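Local coordinates for insecticidal crystal protein Cry7Cal (Bacillus thuringiensis, PDB 5ZI1) that is toxic to the locust Locusta migratoria manilensis and, as in related three-domain Cry toxins, probably binds gut receptors and perforates the cell membrane, at residues A[420-425]-A[457-462]; A[21-26]-A[37-42]. One frame throughout, in Å; residues are numbered along the deposited sequence.

How the contacts relate
The chain is the three-domain toxin portion of a longer protein. Both segments of contact 2 precede those of contact 1 in the sequence, and the centres lie 19 Å apart. Contact 2 pairs the first two helices, 13-26 and 33-47, in the helical N-terminal domain. Contact 1 belongs to the beta-rich part: its loops follow strands 404-407 and 448-454, and the second leads to strand 468-472 of the mixed sheet. The two sites touch directly, L425 C meeting R22 CD at 3.6 Å, while R22 also forms a long, weak ion pair with E426. Segment 420-425 therefore packs on helix 13-26 as well as on segment 457-462, linking the helical domain to the chain between the two beta regions.

Contact 1: A[420-425]-A[457-462]; sequences PIYGDL and VRPDNK
The NH2 atom of R458 is hydrogen-bonded to the carbonyl O of V455 in its own loop, and the guanidinium, tethered at this one nitrogen, lies against Y422 and G423. The latter two are the central residues of a type II beta turn from I421 to D424, closed by a bond of 3.2 Å from D424 N to I421 O. G423 supplies the positive phi (92°) expected at the third position of such a turn. The turn sits in the long connection between strands 404-407 and 430-437. The opposing loop joins strand 448-454 to strand 468-472, so the contact lies where the chain passes from one beta region of the toxin to the next.

Three van der Waals approaches carry the contact, which buries only 126 Å² in total. Y422 CE2 lies at the guanidinium edge, in its plane, 3.6 Å from R458 NH1. The ring and guanidinium planes are 77° apart, and NH1 reaches the ring obliquely; the geometry is thus far from a parallel stack. Because Y422 has CG anti to its N (chi1 -179°), its ring extends across to the other loop, even though its CB does not aim there. R458 reaches back by bending at both chi2 and chi3, bringing NH2 to 4.1 Å from G423 CA.

Neighbouring polar groups secure both backbones: N385 OD1 bonds Y422 N, Y428 OH bonds G423 N, and E248 OE2 bonds R458 N. P459 also rests on W295 of strand 294-306. The proline ring serves two groups at once: its CD stands 3.5 Å above one face of the R458 guanidinium, toward the rim, while P459 CG touches Y422 OH at 4.1 Å.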
ATOM      1  N   PRO A 420     -18.585   1.778 -15.636  1.00 70.95           N
ATOM      2  CA  PRO A 420     -17.357   1.898 -14.844  1.00 66.35           C
ATOM      3  C   PRO A 420     -16.322   2.781 -15.518  1.00 65.93           C
ATOM      4  O   PRO A 420     -16.310   2.945 -16.740  1.00 68.47           O
ATOM      5  CB  PRO A 420     -16.871   0.451 -14.729  1.00 67.42           C
ATOM      6  CG  PRO A 420     -18.128  -0.366 -14.838  1.00 66.00           C
ATOM      7  CD  PRO A 420     -18.945   0.370 -15.874  1.00 69.37           C
ATOM      8  N   ILE A 421     -15.442   3.350 -14.696  1.00 67.89           N
ATOM      9  CA  ILE A 421     -14.455   4.341 -15.115  1.00 63.62           C
ATOM     10  C   ILE A 421     -13.067   3.833 -14.739  1.00 62.94           C
ATOM     11  O   ILE A 421     -12.786   3.589 -13.558  1.00 65.11           O
ATOM     12  CB  ILE A 421     -14.723   5.717 -14.475  1.00 66.91           C
ATOM     13  CG1 ILE A 421     -16.174   6.148 -14.699  1.00 65.77           C
ATOM     14  CG2 ILE A 421     -13.739   6.770 -14.993  1.00 63.94           C
ATOM     15  CD1 ILE A 421     -16.581   7.380 -13.919  1.00 64.99           C
ATOM     16  N   TYR A 422     -12.206   3.686 -15.743  1.00 58.50           N
ATOM     17  CA  TYR A 422     -10.794   3.374 -15.556  1.00 57.83           C
ATOM     18  C   TYR A 422     -10.141   4.322 -14.557  1.00 61.27           C
ATOM     19  O   TYR A 422     -10.191   5.545 -14.722  1.00 64.11           O
ATOM     20  CB  TYR A 422     -10.089   3.479 -16.911  1.00 53.97           C
ATOM     21  CG  TYR A 422      -8.610   3.180 -16.947  1.00 53.95           C
ATOM     22  CD1 TYR A 422      -8.153   1.880 -17.120  1.00 51.38           C
ATOM     23  CD2 TYR A 422      -7.667   4.204 -16.864  1.00 57.10           C
ATOM     24  CE1 TYR A 422      -6.791   1.603 -17.187  1.00 54.80           C
ATOM     25  CE2 TYR A 422      -6.301   3.937 -16.933  1.00 50.76           C
ATOM     26  CZ  TYR A 422      -5.871   2.636 -17.093  1.00 55.46           C
ATOM     27  OH  TYR A 422      -4.525   2.356 -17.161  1.00 62.36           O
ATOM     28  N   GLY A 423      -9.512   3.750 -13.526  1.00 55.01           N
ATOM     29  CA  GLY A 423      -8.750   4.523 -12.574  1.00 56.87           C
ATOM     30  C   GLY A 423      -9.515   4.972 -11.352  1.00 54.69           C
ATOM     31  O   GLY A 423      -8.901   5.493 -10.422  1.00 60.09           O
ATOM     32  N   ASP A 424     -10.825   4.756 -11.310  1.00 58.78           N
ATOM     33  CA  ASP A 424     -11.669   5.207 -10.205  1.00 58.32           C
ATOM     34  C   ASP A 424     -11.484   4.281  -9.002  1.00 55.37           C
ATOM     35  O   ASP A 424     -12.019   3.169  -8.963  1.00 55.50           O
ATOM     36  CB  ASP A 424     -13.126   5.252 -10.663  1.00 59.27           C
ATOM     37  CG  ASP A 424     -14.059   5.832  -9.613  1.00 63.95           C
ATOM     38  OD1 ASP A 424     -13.566   6.348  -8.579  1.00 65.53           O
ATOM     39  OD2 ASP A 424     -15.289   5.782  -9.830  1.00 61.68           O
ATOM     40  N   LEU A 425     -10.738   4.747  -7.991  1.00 54.85           N
ATOM     41  CA  LEU A 425     -10.595   3.969  -6.757  1.00 54.47           C
ATOM     42  C   LEU A 425     -11.875   3.874  -5.960  1.00 51.22           C
ATOM     43  O   LEU A 425     -12.030   2.926  -5.191  1.00 56.64           O
ATOM     44  CB  LEU A 425      -9.520   4.534  -5.837  1.00 55.62           C
ATOM     45  CG  LEU A 425      -8.223   4.707  -6.586  1.00 59.42           C
ATOM     46  CD1 LEU A 425      -7.873   6.205  -6.707  1.00 65.35           C
ATOM     47  CD2 LEU A 425      -7.150   3.850  -5.926  1.00 52.81           C
ATOM     48  N   VAL A 457      -1.410   4.249  -8.010  1.00 43.75           N
ATOM     49  CA  VAL A 457      -0.272   4.371  -8.909  1.00 44.08           C
ATOM     50  C   VAL A 457      -0.780   4.641 -10.315  1.00 49.44           C
ATOM     51  O   VAL A 457      -1.631   3.907 -10.836  1.00 45.77           O
ATOM     52  CB  VAL A 457       0.578   3.099  -8.891  1.00 41.27           C
ATOM     53  CG1 VAL A 457       1.872   3.344  -9.674  1.00 39.68           C
ATOM     54  CG2 VAL A 457       0.819   2.666  -7.467  1.00 40.94           C
ATOM     55  N   ARG A 458      -0.255   5.670 -10.933  1.00 47.75           N
ATOM     56  CA  ARG A 458      -0.686   6.083 -12.237  1.00 43.62           C
ATOM     57  C   ARG A 458       0.384   5.747 -13.268  1.00 46.36           C
ATOM     58  O   ARG A 458       1.575   5.722 -12.946  1.00 41.77           O
ATOM     59  CB  ARG A 458      -1.000   7.580 -12.229  1.00 50.55           C
ATOM     60  CG  ARG A 458      -2.040   7.975 -11.154  1.00 50.56           C
ATOM     61  CD  ARG A 458      -3.234   6.999 -11.153  1.00 52.00           C
ATOM     62  NE  ARG A 458      -3.782   6.865 -12.509  1.00 60.82           N
ATOM     63  CZ  ARG A 458      -4.455   5.810 -12.973  1.00 54.42           C
ATOM     64  NH1 ARG A 458      -4.887   5.809 -14.235  1.00 56.91           N
ATOM     65  NH2 ARG A 458      -4.701   4.763 -12.187  1.00 52.70           N
ATOM     66  N   PRO A 459      -0.003   5.386 -14.493  1.00 50.51           N
ATOM     67  CA  PRO A 459       0.990   4.899 -15.463  1.00 47.10           C
ATOM     68  C   PRO A 459       1.763   5.987 -16.191  1.00 45.93           C
ATOM     69  O   PRO A 459       2.707   5.655 -16.913  1.00 46.69           O
ATOM     70  CB  PRO A 459       0.148   4.064 -16.436  1.00 46.14           C
ATOM     71  CG  PRO A 459      -1.240   4.587 -16.316  1.00 47.43           C
ATOM     72  CD  PRO A 459      -1.382   5.032 -14.877  1.00 53.40           C
ATOM     73  N   ASP A 460       1.476   7.265 -15.928  1.00 50.67           N
ATOM     74  CA  ASP A 460       2.082   8.331 -16.717  0.51 51.54           C
ATOM     75  C   ASP A 460       3.218   9.076 -16.030  1.00 55.12           C
ATOM     76  O   ASP A 460       3.989   9.743 -16.731  1.00 57.06           O
ATOM     77  CB  ASP A 460       1.028   9.366 -17.126  0.51 53.16           C
ATOM     78  CG  ASP A 460       0.064   8.835 -18.144  0.51 51.55           C
ATOM     79  OD1 ASP A 460      -1.123   9.207 -18.074  0.51 54.37           O
ATOM     80  OD2 ASP A 460       0.495   8.042 -19.006  0.51 50.24           O
ATOM     81  N   ASN A 461       3.374   8.978 -14.711  1.00 54.49           N
ATOM     82  CA  ASN A 461       4.283   9.873 -13.978  1.00 47.00           C
ATOM     83  C   ASN A 461       3.988  11.332 -14.323  1.00 48.97           C
ATOM     84  O   ASN A 461       4.884  12.149 -14.537  1.00 52.21           O
ATOM     85  CB  ASN A 461       5.753   9.535 -14.225  1.00 44.95           C
ATOM     86  CG  ASN A 461       6.181   8.301 -13.476  1.00 48.02           C
ATOM     87  OD1 ASN A 461       5.477   7.860 -12.563  1.00 48.05           O
ATOM     88  ND2 ASN A 461       7.323   7.723 -13.853  1.00 43.92           N
ATOM     89  N   LYS A 462       2.702  11.657 -14.349  1.00 48.80           N
ATOM     90  CA  LYS A 462       2.262  13.009 -14.648  1.00 53.04           C
ATOM     91  C   LYS A 462       2.721  13.986 -13.571  1.00 54.62           C
ATOM     92  O   LYS A 462       2.603  13.707 -12.372  1.00 54.84           O
ATOM     93  CB  LYS A 462       0.739  13.037 -14.778  1.00 51.91           C
ATOM     94  CG  LYS A 462       0.164  14.401 -15.118  1.00 59.42           C
ATOM     95  CD  LYS A 462      -1.345  14.354 -15.331  1.00 60.77           C
ATOM     96  CE  LYS A 462      -1.868  15.729 -15.724  1.00 65.67           C
ATOM     97  NZ  LYS A 462      -3.329  15.868 -15.486  1.00 71.65           N
TER

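Contact 2: A[21-26]-A[37-42]; sequences IRTFMG and IGLFTE
T23 and L39 meet methyl to methyl between two antiparallel helices, 13-26 and 33-47, which form a helical hairpin in the N-terminal domain. The short axes of the two segments run at 175° and come within 11.1 Å, a spacing that side chains must bridge.

The apolar part centres on the two methyls of L39, which divide their partners. L39 CD1 presses on T23 CG2 at 3.5 Å, tighter than usual for two carbons, whereas L39 CD2 lies 4.1 Å from F24 CE1, with the side chains of L39 and F24 at about a right angle. The CB of F24 points away from this neighbour, but its ring swings back to reach the leucine. Helix 141-165 extends the apolar cluster, through L150 against F24 and F153 against L39.

The polar part is carried by water. One water donates to T23 OG1 at 2.8 Å and to E42 OE2 at 2.7 Å; its bond from R22 NH2, at 3.2 Å, is weak. With CG2 anti to the backbone N (OG1 at chi1 -48°), T23 turns its methyl to the leucine, while OG1 accepts from the water and bonds the carbonyl O of S19, one turn earlier in the helix.

The charges themselves stay apart: R22 NH2 and E42 OE2 are 5.3 Å from each other, and R22 NH2 also has a long, weak ion pair with E426. T23 thus marks the change from a buried hydrocarbon side to a hydrated one, where the water could link arginine and glutamate only weakly on the arginine side.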
ATOM      1  N   ILE A  21      -8.703   4.855   3.394  1.00 44.09           N
ATOM      2  CA  ILE A  21      -7.415   5.214   2.807  1.00 46.76           C
ATOM      3  C   ILE A  21      -7.623   6.149   1.633  1.00 53.69           C
ATOM      4  O   ILE A  21      -7.032   7.237   1.554  1.00 53.08           O
ATOM      5  CB  ILE A  21      -6.657   3.950   2.370  1.00 47.15           C
ATOM      6  CG1 ILE A  21      -6.432   3.022   3.562  1.00 53.81           C
ATOM      7  CG2 ILE A  21      -5.355   4.303   1.643  1.00 49.86           C
ATOM      8  CD1 ILE A  21      -5.343   3.419   4.452  1.00 45.81           C
ATOM      9  N   ARG A  22      -8.490   5.734   0.710  1.00 50.97           N
ATOM     10  CA  ARG A  22      -8.744   6.502  -0.500  1.00 52.66           C
ATOM     11  C   ARG A  22      -9.218   7.906  -0.159  1.00 49.36           C
ATOM     12  O   ARG A  22      -8.763   8.893  -0.747  1.00 50.04           O
ATOM     13  CB  ARG A  22      -9.785   5.767  -1.350  1.00 51.32           C
ATOM     14  CG  ARG A  22     -10.194   6.478  -2.615  1.00 57.06           C
ATOM     15  CD  ARG A  22     -11.565   5.996  -3.026  1.00 57.95           C
ATOM     16  NE  ARG A  22     -12.582   6.677  -2.238  1.00 59.49           N
ATOM     17  CZ  ARG A  22     -13.648   6.081  -1.719  1.00 59.59           C
ATOM     18  NH1 ARG A  22     -13.832   4.773  -1.889  1.00 59.36           N
ATOM     19  NH2 ARG A  22     -14.522   6.796  -1.019  1.00 59.59           N
ATOM     20  N   THR A  23     -10.149   8.010   0.786  1.00 46.18           N
ATOM     21  CA  THR A  23     -10.624   9.320   1.212  1.00 52.10           C
ATOM     22  C   THR A  23      -9.483  10.218   1.676  1.00 52.87           C
ATOM     23  O   THR A  23      -9.397  11.379   1.268  1.00 55.37           O
ATOM     24  CB  THR A  23     -11.665   9.145   2.306  1.00 51.56           C
ATOM     25  OG1 THR A  23     -12.606   8.162   1.879  1.00 51.93           O
ATOM     26  CG2 THR A  23     -12.367  10.454   2.599  1.00 56.72           C
ATOM     27  N   PHE A  24      -8.597   9.705   2.527  1.00 49.16           N
ATOM     28  CA  PHE A  24      -7.514  10.547   3.018  1.00 52.14           C
ATOM     29  C   PHE A  24      -6.488  10.832   1.932  1.00 50.97           C
ATOM     30  O   PHE A  24      -5.925  11.929   1.886  1.00 52.59           O
ATOM     31  CB  PHE A  24      -6.855   9.903   4.233  1.00 48.68           C
ATOM     32  CG  PHE A  24      -7.627  10.109   5.492  1.00 50.99           C
ATOM     33  CD1 PHE A  24      -7.589  11.335   6.138  1.00 47.82           C
ATOM     34  CD2 PHE A  24      -8.405   9.090   6.026  1.00 47.36           C
ATOM     35  CE1 PHE A  24      -8.309  11.546   7.299  1.00 48.35           C
ATOM     36  CE2 PHE A  24      -9.130   9.290   7.188  1.00 46.74           C
ATOM     37  CZ  PHE A  24      -9.077  10.522   7.830  1.00 49.35           C
ATOM     38  N   MET A  25      -6.229   9.865   1.049  1.00 51.33           N
ATOM     39  CA  MET A  25      -5.346  10.139  -0.082  1.00 52.62           C
ATOM     40  C   MET A  25      -5.950  11.190  -1.008  1.00 54.11           C
ATOM     41  O   MET A  25      -5.232  12.040  -1.554  1.00 55.58           O
ATOM     42  CB  MET A  25      -5.055   8.855  -0.867  1.00 50.89           C
ATOM     43  CG  MET A  25      -4.395   7.754  -0.079  1.00 51.22           C
ATOM     44  SD  MET A  25      -3.703   6.463  -1.146  1.00 50.94           S
ATOM     45  CE  MET A  25      -2.539   7.374  -2.141  1.00 40.11           C
ATOM     46  N   GLY A  26      -7.270  11.142  -1.210  1.00 53.12           N
ATOM     47  CA  GLY A  26      -7.893  12.090  -2.108  1.00 55.34           C
ATOM     48  C   GLY A  26      -7.829  13.504  -1.581  1.00 55.76           C
ATOM     49  O   GLY A  26      -7.753  14.458  -2.355  1.00 63.09           O
ATOM     50  N   ILE A  37     -14.392  20.331   6.479  1.00 61.29           N
ATOM     51  CA  ILE A  37     -15.666  19.946   7.074  1.00 63.59           C
ATOM     52  C   ILE A  37     -16.263  18.760   6.332  1.00 61.44           C
ATOM     53  O   ILE A  37     -16.788  17.824   6.946  1.00 61.14           O
ATOM     54  CB  ILE A  37     -16.632  21.145   7.101  1.00 66.88           C
ATOM     55  CG1 ILE A  37     -16.210  22.150   8.183  1.00 66.76           C
ATOM     56  CG2 ILE A  37     -18.069  20.671   7.334  1.00 64.16           C
ATOM     57  CD1 ILE A  37     -16.927  23.486   8.091  1.00 66.07           C
ATOM     58  N   GLY A  38     -16.170  18.765   5.003  1.00 62.34           N
ATOM     59  CA  GLY A  38     -16.669  17.640   4.234  1.00 57.96           C
ATOM     60  C   GLY A  38     -15.886  16.369   4.487  1.00 62.30           C
ATOM     61  O   GLY A  38     -16.459  15.275   4.542  1.00 60.86           O
ATOM     62  N   LEU A  39     -14.565  16.491   4.646  1.00 62.88           N
ATOM     63  CA  LEU A  39     -13.758  15.320   4.975  1.00 60.09           C
ATOM     64  C   LEU A  39     -14.155  14.745   6.332  1.00 60.89           C
ATOM     65  O   LEU A  39     -14.319  13.529   6.479  1.00 59.90           O
ATOM     66  CB  LEU A  39     -12.272  15.670   4.953  1.00 63.15           C
ATOM     67  CG  LEU A  39     -11.396  14.470   5.319  1.00 65.40           C
ATOM     68  CD1 LEU A  39     -11.644  13.360   4.330  1.00 66.58           C
ATOM     69  CD2 LEU A  39      -9.926  14.809   5.356  1.00 60.74           C
ATOM     70  N   PHE A  40     -14.325  15.607   7.335  1.00 58.23           N
ATOM     71  CA  PHE A  40     -14.712  15.130   8.657  1.00 56.14           C
ATOM     72  C   PHE A  40     -16.047  14.390   8.604  1.00 60.13           C
ATOM     73  O   PHE A  40     -16.149  13.240   9.042  1.00 58.44           O
ATOM     74  CB  PHE A  40     -14.783  16.295   9.636  1.00 54.54           C
ATOM     75  CG  PHE A  40     -13.489  16.573  10.373  1.00 60.16           C
ATOM     76  CD1 PHE A  40     -13.018  15.693  11.339  1.00 53.58           C
ATOM     77  CD2 PHE A  40     -12.768  17.743  10.125  1.00 60.72           C
ATOM     78  CE1 PHE A  40     -11.836  15.959  12.022  1.00 59.47           C
ATOM     79  CE2 PHE A  40     -11.591  18.028  10.804  1.00 57.67           C
ATOM     80  CZ  PHE A  40     -11.120  17.141  11.756  1.00 57.64           C
ATOM     81  N   THR A  41     -17.088  15.036   8.062  1.00 60.99           N
ATOM     82  CA  THR A  41     -18.401  14.396   7.981  1.00 63.47           C
ATOM     83  C   THR A  41     -18.341  13.095   7.192  1.00 60.67           C
ATOM     84  O   THR A  41     -18.925  12.085   7.597  1.00 62.63           O
ATOM     85  CB  THR A  41     -19.417  15.338   7.343  1.00 62.91           C
ATOM     86  OG1 THR A  41     -18.965  15.682   6.027  1.00 68.20           O
ATOM     87  CG2 THR A  41     -19.588  16.602   8.182  1.00 60.02           C
ATOM     88  N   GLU A  42     -17.624  13.101   6.068  1.00 60.65           N
ATOM     89  CA  GLU A  42     -17.378  11.872   5.318  1.00 62.91           C
ATOM     90  C   GLU A  42     -16.729  10.810   6.199  1.00 60.69           C
ATOM     91  O   GLU A  42     -17.162   9.649   6.223  1.00 58.29           O
ATOM     92  CB  GLU A  42     -16.477  12.198   4.127  1.00 65.01           C
ATOM     93  CG  GLU A  42     -16.669  11.380   2.873  1.00 70.02           C
ATOM     94  CD  GLU A  42     -16.080  12.077   1.638  1.00 73.04           C
ATOM     95  OE1 GLU A  42     -15.472  13.170   1.773  1.00 74.13           O
ATOM     96  OE2 GLU A  42     -16.235  11.536   0.526  1.00 82.04           O
TER
HETATM   97  O   HOH W   1     -15.117   9.108   1.118  1.00 62.70           O